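Local coordinates for ascorbate-specific PTS system EIIA component (Streptococcus pyogenes serotype M1, PDB 2OQT), which probably takes part in ascorbate uptake as the phosphoryl-carrying IIA component of a phosphoenolpyruvate-dependent sugar phosphotransferase system, at residues 28-33 with 101-106; 89-92 with 96-99; 131-136 with 143-148. All coordinates share one frame; numbering follows the deposited sequence. Where two conformers were deposited one is given.

Interaction 1: 28-33 with 101-106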
loop_
_atom_site.group_PDB
_atom_site.type_symbol
_atom_site.label_atom_id
_atom_site.label_comp_id
_atom_site.label_asym_id
_atom_site.label_seq_id
_atom_site.Cartn_x
_atom_site.Cartn_y
_atom_site.Cartn_z
ATOM N N ARG A 28 3.861 -3.075 -9.288
ATOM C CA ARG A 28 2.829 -3.201 -10.307
ATOM C C ARG A 28 1.561 -3.799 -9.700
ATOM O O ARG A 28 0.465 -3.264 -9.866
ATOM C CB ARG A 28 3.343 -4.071 -11.452
ATOM C CG ARG A 28 2.347 -4.368 -12.555
ATOM C CD ARG A 28 3.047 -5.112 -13.689
ATOM N NE ARG A 28 3.635 -4.189 -14.667
ATOM C CZ ARG A 28 4.788 -4.398 -15.306
ATOM N NH1 ARG A 28 5.500 -5.504 -15.059
ATOM N NH2 ARG A 28 5.237 -3.491 -16.171
ATOM N N LEU A 29 1.722 -4.911 -8.982
ATOM C CA LEU A 29 0.581 -5.632 -8.402
ATOM C C LEU A 29 -0.092 -4.782 -7.346
ATOM O O LEU A 29 -1.282 -4.937 -7.089
ATOM C CB LEU A 29 1.025 -6.988 -7.800
ATOM C CG LEU A 29 1.494 -8.153 -8.719
ATOM C CD1 LEU A 29 2.149 -9.223 -7.857
ATOM C CD2 LEU A 29 0.343 -8.763 -9.614
ATOM N N ALA A 30 0.663 -3.880 -6.723
ATOM C CA ALA A 30 0.139 -3.139 -5.605
ATOM C C ALA A 30 -0.675 -1.947 -6.099
ATOM O O ALA A 30 -1.588 -1.471 -5.415
ATOM C CB ALA A 30 1.259 -2.709 -4.687
ATOM N N VAL A 31 -0.342 -1.458 -7.285
ATOM C CA VAL A 31 -1.025 -0.307 -7.876
ATOM C C VAL A 31 -2.226 -0.774 -8.716
ATOM O O VAL A 31 -3.187 -0.047 -8.903
ATOM C CB VAL A 31 -0.055 0.531 -8.775
ATOM C CG1 VAL A 31 -0.763 1.758 -9.340
ATOM C CG2 VAL A 31 1.192 0.988 -8.004
ATOM N N GLN A 32 -2.153 -1.992 -9.241
ATOM C CA GLN A 32 -3.205 -2.532 -10.093
ATOM C C GLN A 32 -4.598 -2.312 -9.515
ATOM O O GLN A 32 -5.434 -1.682 -10.150
ATOM C CB GLN A 32 -2.936 -4.010 -10.391
ATOM C CG GLN A 32 -3.884 -4.619 -11.394
ATOM C CD GLN A 32 -4.114 -3.706 -12.563
ATOM O OE1 GLN A 32 -3.185 -3.404 -13.323
ATOM N NE2 GLN A 32 -5.362 -3.226 -12.707
ATOM N N PRO A 33 -4.853 -2.758 -8.284
ATOM C CA PRO A 33 -6.235 -2.614 -7.768
ATOM C C PRO A 33 -6.794 -1.182 -7.811
ATOM O O PRO A 33 -7.995 -0.980 -7.538
ATOM C CB PRO A 33 -6.117 -3.069 -6.311
ATOM C CG PRO A 33 -4.961 -3.950 -6.281
ATOM C CD PRO A 33 -3.968 -3.371 -7.282
ATOM N N LEU A 101 2.315 -4.513 0.842
ATOM C CA LEU A 101 2.300 -3.192 0.184
ATOM C C LEU A 101 0.950 -2.491 0.321
ATOM O O LEU A 101 -0.096 -2.970 -0.192
ATOM C CB LEU A 101 2.678 -3.328 -1.288
ATOM C CG LEU A 101 4.100 -3.905 -1.480
ATOM C CD1 LEU A 101 4.093 -5.444 -1.545
ATOM C CD2 LEU A 101 4.796 -3.286 -2.696
ATOM N N LEU A 102 1.001 -1.373 1.049
ATOM C CA LEU A 102 -0.079 -0.402 1.120
ATOM C C LEU A 102 0.168 0.847 0.256
ATOM O O LEU A 102 0.634 1.876 0.727
ATOM C CB LEU A 102 -0.310 0.023 2.566
ATOM C CG LEU A 102 -1.789 0.129 2.912
ATOM C CD1 LEU A 102 -1.999 -0.223 4.372
ATOM C CD2 LEU A 102 -2.326 1.489 2.593
ATOM N N THR A 103 -0.154 0.730 -1.017
ATOM C CA THR A 103 -0.269 1.854 -1.926
ATOM C C THR A 103 -1.158 2.993 -1.491
ATOM O O THR A 103 -2.288 2.807 -1.043
ATOM C CB THR A 103 -0.771 1.332 -3.232
ATOM O OG1 THR A 103 0.057 0.216 -3.510
ATOM C CG2 THR A 103 -0.649 2.377 -4.344
ATOM N N LEU A 104 -0.641 4.177 -1.722
ATOM C CA LEU A 104 -1.301 5.392 -1.339
ATOM C C LEU A 104 -1.363 6.300 -2.540
ATOM O O LEU A 104 -0.347 6.513 -3.166
ATOM C CB LEU A 104 -0.422 6.051 -0.286
ATOM C CG LEU A 104 -0.711 7.433 0.251
ATOM C CD1 LEU A 104 0.489 7.771 1.106
ATOM C CD2 LEU A 104 -0.797 8.416 -0.807
ATOM N N ALA A 105 -2.530 6.831 -2.882
ATOM C CA ALA A 105 -2.599 7.844 -3.954
ATOM C C ALA A 105 -3.315 9.098 -3.516
ATOM O O ALA A 105 -4.384 9.057 -2.860
ATOM C CB ALA A 105 -3.228 7.277 -5.252
ATOM N N ALA A 106 -2.743 10.224 -3.895
ATOM C CA ALA A 106 -3.315 11.484 -3.484
ATOM C C ALA A 106 -3.170 12.535 -4.541
ATOM O O ALA A 106 -2.150 12.597 -5.231
ATOM C CB ALA A 106 -2.672 11.968 -2.150
#
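Ala-30, on helix 23-36, meets Leu-101 and Thr-103 with its methyl and its carbonyl oxygen. Thr-103 sits where strand 97-105 is interrupted. The CB of Ala-30 points at this segment and packs 3.7 Å from the CB of Leu-101. The leucine adds its CD2 branch, 4.1 Å from the same Ala-30 CB. The hydroxyl oxygen OG1 of Thr-103 also comes within 3.4 Å of Ala-30 CB. The small methyl lets the helix come close: the CA atoms of Ala-30 and Leu-101 are 6.2 Å apart.

The polar part is one weak hydrogen bond. Thr-103 OG1 donates to Ala-30 O over 3.0 Å. In Thr-103, OG1 is anti to the carbonyl carbon (chi1 -49°), which turns it to the helix and leaves CG2 on the branch nearer Val-31. The CG2 atoms of Thr-103 and Val-31 lie 4.3 Å apart, a looser apolar touch. All four residues are buried, so the bond gives the threonine hydroxyl a partner inside the core.

Further out, backbone hydrogen bonds hold residues 101-103 in the sheet. Leu-101 pairs with Ile-84 and Thr-103 with Ala-82, on strand 80-86, while Leu-102 pairs with Ala-66 of strand 64-66. Leu-102 points away from helix 23-36 and packs on Ile-120 of helix 111-124. The sheet containing strand 97-105 thus lies between helix 23-36 on one side and helix 111-124 on the other, an alpha/beta arrangement. Leu-104 also packs against helix 111-124. Val-31 touches Ile-48 of helix 42-55, which joins the two helices beside the sheet.

Interaction 2: 89-92 with 96-99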
loop_
_atom_site.group_PDB
_atom_site.type_symbol
_atom_site.label_atom_id
_atom_site.label_comp_id
_atom_site.label_asym_id
_atom_site.label_seq_id
_atom_site.Cartn_x
_atom_site.Cartn_y
_atom_site.Cartn_z
ATOM N N PRO A 89 8.134 -12.838 0.617
ATOM C CA PRO A 89 8.802 -11.533 0.750
ATOM C C PRO A 89 9.606 -11.126 -0.474
ATOM O O PRO A 89 10.342 -11.911 -1.034
ATOM C CB PRO A 89 9.754 -11.744 1.917
ATOM C CG PRO A 89 9.115 -12.762 2.742
ATOM C CD PRO A 89 8.307 -13.662 1.820
ATOM N N VAL A 90 9.473 -9.886 -0.881
ATOM C CA VAL A 90 10.164 -9.427 -2.052
ATOM C C VAL A 90 11.239 -8.462 -1.524
ATOM O O VAL A 90 11.041 -7.850 -0.477
ATOM C CB VAL A 90 9.123 -8.855 -3.103
ATOM C CG1 VAL A 90 8.882 -7.333 -2.934
ATOM C CG2 VAL A 90 9.495 -9.242 -4.521
ATOM N N THR A 91 12.385 -8.376 -2.204
ATOM C CA THR A 91 13.505 -7.574 -1.747
ATOM C C THR A 91 13.649 -6.279 -2.562
ATOM O O THR A 91 13.843 -6.308 -3.775
ATOM C CB THR A 91 14.828 -8.359 -1.781
ATOM O OG1 THR A 91 14.643 -9.657 -1.199
ATOM C CG2 THR A 91 15.890 -7.638 -0.953
ATOM N N PHE A 92 13.533 -5.146 -1.872
ATOM C CA PHE A 92 13.654 -3.841 -2.518
ATOM C C PHE A 92 15.145 -3.470 -2.704
ATOM O O PHE A 92 16.025 -4.104 -2.131
ATOM C CB PHE A 92 12.841 -2.796 -1.741
ATOM C CG PHE A 92 11.408 -2.681 -2.209
ATOM C CD1 PHE A 92 10.987 -1.567 -2.947
ATOM C CD2 PHE A 92 10.473 -3.698 -1.932
ATOM C CE1 PHE A 92 9.643 -1.464 -3.418
ATOM C CE2 PHE A 92 9.165 -3.624 -2.408
ATOM C CZ PHE A 92 8.737 -2.497 -3.149
ATOM N N LYS A 96 15.872 -4.175 1.784
ATOM C CA LYS A 96 14.734 -4.470 2.673
ATOM C C LYS A 96 13.724 -5.438 2.061
ATOM O O LYS A 96 13.445 -5.373 0.861
ATOM C CB LYS A 96 13.998 -3.197 3.067
ATOM C CG LYS A 96 14.708 -2.281 4.058
ATOM C CD LYS A 96 13.715 -1.240 4.658
ATOM C CE LYS A 96 14.439 0.023 5.247
ATOM N NZ LYS A 96 13.502 0.940 6.048
ATOM N N GLU A 97 13.159 -6.302 2.901
ATOM C CA GLU A 97 12.251 -7.341 2.479
ATOM C C GLU A 97 10.791 -6.981 2.769
ATOM O O GLU A 97 10.433 -6.588 3.879
ATOM C CB GLU A 97 12.601 -8.668 3.171
ATOM C CG GLU A 97 13.777 -9.449 2.545
ATOM C CD GLU A 97 13.704 -10.987 2.776
ATOM O OE1 GLU A 97 12.673 -11.480 3.302
ATOM O OE2 GLU A 97 14.672 -11.717 2.400
ATOM N N VAL A 98 9.929 -7.137 1.775
ATOM C CA VAL A 98 8.558 -6.661 1.904
ATOM C C VAL A 98 7.527 -7.768 1.643
ATOM O O VAL A 98 7.654 -8.542 0.683
ATOM C CB VAL A 98 8.325 -5.420 0.989
ATOM C CG1 VAL A 98 6.843 -5.036 0.912
ATOM C CG2 VAL A 98 9.174 -4.248 1.498
ATOM N N SER A 99 6.501 -7.834 2.497
ATOM C CA SER A 99 5.467 -8.822 2.271
ATOM C C SER A 99 4.138 -8.157 2.139
ATOM O O SER A 99 3.201 -8.746 1.580
ATOM C CB SER A 99 5.446 -9.899 3.381
ATOM O OG SER A 99 6.549 -10.797 3.210
#
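Residues 89-92 and 96-99 pair as antiparallel strands of a beta hairpin, with Val-90 and Val-98 as a hydrogen-bonded pair and Thr-91 and Glu-97 as a non-hydrogen-bonded pair. Val-90 N donates to Val-98 O over 2.7 Å, and Val-98 N returns a bond of 2.6 Å to Val-90 O. Toward the turn, Phe-92 N adds a nearly straight bond (167°) to Lys-96 O. The CA-H groups of Pro-89, Thr-91 and Glu-97 make further contacts with carbonyl oxygens across the pair.

Val-90 and Val-98 share the buried face. Val-98 CG2 meets the Phe-92 ring obliquely, 3.7 Å from CD2. The first torsion of Val-98 (chi1 170°) leaves CG2 on the branch beside its backbone N, where it reaches the ring. The ring also meets that of Trp-23, and Val-90 packs on Ala-26; the hairpin therefore lies against helix 23-36.

Thr-91 and Glu-97 occupy the exposed face, with Thr-91 OG1 3.8 Å from Glu-97 CG. The lysine chain leads away from the pair, and its NZ binds Val-60 O. At the other end, the chain turns a corner at Ser-99. Two oxygens come close to the proline ring here: Glu-97 OE1 lies 3.2 Å from Pro-89 CB, and Ser-99 OG lies 3.3 Å from Pro-89 CG.

Interaction 3: 131-136 with 143-148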
loop_
_atom_site.group_PDB
_atom_site.type_symbol
_atom_site.label_atom_id
_atom_site.label_comp_id
_atom_site.label_asym_id
_atom_site.label_seq_id
_atom_site.Cartn_x
_atom_site.Cartn_y
_atom_site.Cartn_z
ATOM N N GLU A 131 2.409 -10.690 9.544
ATOM C CA GLU A 131 2.116 -12.119 9.521
ATOM C C GLU A 131 0.623 -12.340 9.711
ATOM O O GLU A 131 0.016 -13.106 8.972
ATOM C CB GLU A 131 2.914 -12.816 10.621
ATOM C CG GLU A 131 4.149 -12.018 11.065
ATOM C CD GLU A 131 3.752 -10.750 11.833
ATOM O OE1 GLU A 131 2.524 -10.577 12.057
ATOM O OE2 GLU A 131 4.642 -9.941 12.203
ATOM N N ARG A 132 0.012 -11.663 10.678
ATOM C CA ARG A 132 -1.438 -11.659 10.751
ATOM C C ARG A 132 -2.069 -11.304 9.388
ATOM O O ARG A 132 -3.002 -11.984 8.930
ATOM C CB ARG A 132 -1.908 -10.667 11.803
ATOM C CG ARG A 132 -2.036 -11.224 13.209
ATOM C CD ARG A 132 -3.197 -10.541 13.908
ATOM N NE ARG A 132 -2.817 -9.343 14.663
ATOM C CZ ARG A 132 -3.693 -8.447 15.128
ATOM N NH1 ARG A 132 -4.999 -8.596 14.899
ATOM N NH2 ARG A 132 -3.262 -7.395 15.825
ATOM N N LEU A 133 -1.545 -10.247 8.754
ATOM C CA LEU A 133 -2.011 -9.734 7.466
ATOM C C LEU A 133 -1.773 -10.748 6.359
ATOM O O LEU A 133 -2.622 -10.935 5.484
ATOM C CB LEU A 133 -1.299 -8.400 7.136
ATOM C CG LEU A 133 -1.878 -6.968 7.148
ATOM C CD1 LEU A 133 -3.333 -6.819 7.556
ATOM C CD2 LEU A 133 -1.003 -6.014 7.943
ATOM N N VAL A 134 -0.614 -11.407 6.408
ATOM C CA VAL A 134 -0.252 -12.442 5.405
ATOM C C VAL A 134 -1.164 -13.676 5.484
ATOM O O VAL A 134 -1.518 -14.252 4.460
ATOM C CB VAL A 134 1.289 -12.784 5.424
ATOM C CG1 VAL A 134 1.594 -14.153 4.824
ATOM C CG2 VAL A 134 2.067 -11.736 4.663
ATOM N N ALA A 135 -1.578 -14.024 6.702
ATOM C CA ALA A 135 -2.470 -15.161 6.985
ATOM C C ALA A 135 -3.978 -14.843 6.878
ATOM O O ALA A 135 -4.835 -15.725 7.105
ATOM C CB ALA A 135 -2.156 -15.712 8.363
ATOM N N CYS A 136 -4.299 -13.586 6.570
ATOM C CA CYS A 136 -5.667 -13.171 6.265
ATOM C C CYS A 136 -6.230 -13.934 5.065
ATOM O O CYS A 136 -5.591 -14.064 4.027
ATOM C CB CYS A 136 -5.732 -11.668 6.010
ATOM S SG CYS A 136 -6.147 -10.684 7.461
ATOM N N LEU A 143 -10.104 -5.836 6.613
ATOM C CA LEU A 143 -10.889 -4.699 7.082
ATOM C C LEU A 143 -11.130 -4.756 8.603
ATOM O O LEU A 143 -11.238 -3.726 9.266
ATOM C CB LEU A 143 -12.220 -4.595 6.319
ATOM C CG LEU A 143 -12.405 -3.906 4.941
ATOM C CD1 LEU A 143 -11.505 -2.666 4.683
ATOM C CD2 LEU A 143 -12.287 -4.870 3.790
ATOM N N GLU A 144 -11.208 -5.960 9.162
ATOM C CA GLU A 144 -11.426 -6.087 10.599
ATOM C C GLU A 144 -10.182 -5.696 11.379
ATOM O O GLU A 144 -10.277 -5.067 12.440
ATOM C CB GLU A 144 -11.971 -7.464 10.974
ATOM C CG GLU A 144 -13.519 -7.484 11.022
ATOM C CD GLU A 144 -14.122 -8.801 10.524
ATOM O OE1 GLU A 144 -13.340 -9.737 10.239
ATOM O OE2 GLU A 144 -15.373 -8.905 10.416
HETATM N N MSE A 145 -9.022 -6.041 10.827
HETATM C CA MSE A 145 -7.761 -5.543 11.355
HETATM C C MSE A 145 -7.689 -4.035 11.291
HETATM O O MSE A 145 -7.231 -3.424 12.249
HETATM C CB MSE A 145 -6.583 -6.146 10.623
HETATM C CG MSE A 145 -6.486 -7.616 10.810
HETATM SE SE MSE A 145 -4.747 -8.252 10.290
HETATM C CE MSE A 145 -3.636 -7.065 11.411
ATOM N N VAL A 146 -8.159 -3.437 10.188
ATOM C CA VAL A 146 -8.135 -1.976 10.025
ATOM C C VAL A 146 -9.056 -1.233 11.004
ATOM O O VAL A 146 -8.720 -0.127 11.432
ATOM C CB VAL A 146 -8.404 -1.515 8.541
ATOM C CG1 VAL A 146 -8.167 -0.007 8.364
ATOM C CG2 VAL A 146 -7.525 -2.282 7.564
ATOM N N GLU A 147 -10.206 -1.815 11.357
ATOM C CA GLU A 147 -11.063 -1.205 12.396
ATOM C C GLU A 147 -10.347 -1.233 13.755
ATOM O O GLU A 147 -10.332 -0.251 14.508
ATOM C CB GLU A 147 -12.446 -1.872 12.488
ATOM C CG GLU A 147 -13.495 -1.038 13.217
ATOM C CD GLU A 147 -14.171 -0.001 12.314
ATOM O OE1 GLU A 147 -13.499 0.944 11.826
ATOM O OE2 GLU A 147 -15.395 -0.122 12.087
ATOM N N GLU A 148 -9.726 -2.368 14.034
ATOM C CA GLU A 148 -8.940 -2.551 15.220
ATOM C C GLU A 148 -7.837 -1.480 15.388
ATOM O O GLU A 148 -7.420 -1.195 16.513
ATOM C CB GLU A 148 -8.377 -3.960 15.158
ATOM C CG GLU A 148 -7.745 -4.471 16.425
ATOM C CD GLU A 148 -7.287 -5.911 16.309
ATOM O OE1 GLU A 148 -6.549 -6.352 17.222
ATOM O OE2 GLU A 148 -7.655 -6.599 15.318
#
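The flat guanidinium of Arg-132 has the CE methyl of Met-145 over one face and the carboxylate of Glu-148 at its edge. Met-145 is a selenomethionine. Its CE sits above the centre of the group, 4.0 Å from Arg-132 CZ. At the edge, Arg-132 NH1 gives a weak hydrogen bond of 3.3 Å to Glu-148 OE2, part of a salt bridge. The guanidinium and carboxylate planes are turned 49° apart, so the two groups do not meet as a flat, two-pronged pair. Glu-148 OE1 stays farther off, 3.6 Å from Arg-132 NH1.

The side chains of Arg-132 and Glu-148 approach from opposite directions. Glu-148 is extended beyond CG, with CG anti to the backbone N (chi1 -168°), and this carries its carboxylate toward the other helix. Arg-132 is bent at its second and third torsions. Its NE is bound to the backbone oxygen of Asp-127, which helps to fix the rotation of the guanidinium.

Beside the salt bridge, Met-145 fills the buried centre of the contact. Its SE lies 3.4 Å from Leu-133 CD1 and 4.0 Å from Cys-136 SG. A bend at the last torsion (chi3 54°) turns CE from the selenium toward the arginine, and CE also stays 3.9 Å from Leu-133 CD1.

This is packing between two consecutive C-terminal helices, 129-134 and 139-149, joined by a short connection. Met-145, Leu-133 and Cys-136 form its apolar part. Leu-133 also touches Phe-124 of helix 111-124, and Met-145 touches Leu-126 in the loop that follows. On helix 139-149, Val-146 packs on Leu-123 of helix 111-124 and on Leu-4 of helix 4-10.

How the interactions relate
Interactions 1 and 2 share strand 97-105, and their centres are about 15 Å apart. They touch where Leu-101 CD2 packs 4.0 Å from Phe-92 CZ. In sequence, the 89-92 and 96-99 hairpin falls between the two segments of interaction 1. Interaction 3 follows both. Its centre is about 17 Å from that of interaction 1, without touching it, and about 19 Å from that of interaction 2. All three belong to the EIIA type 2 region of the chain. Interactions 1 and 2 tie helix 23-36 to the beta strands. Interaction 3 joins the two C-terminal helices and reaches the hairpin through Val-134 CG2, 4.1 Å from Ser-99 CB.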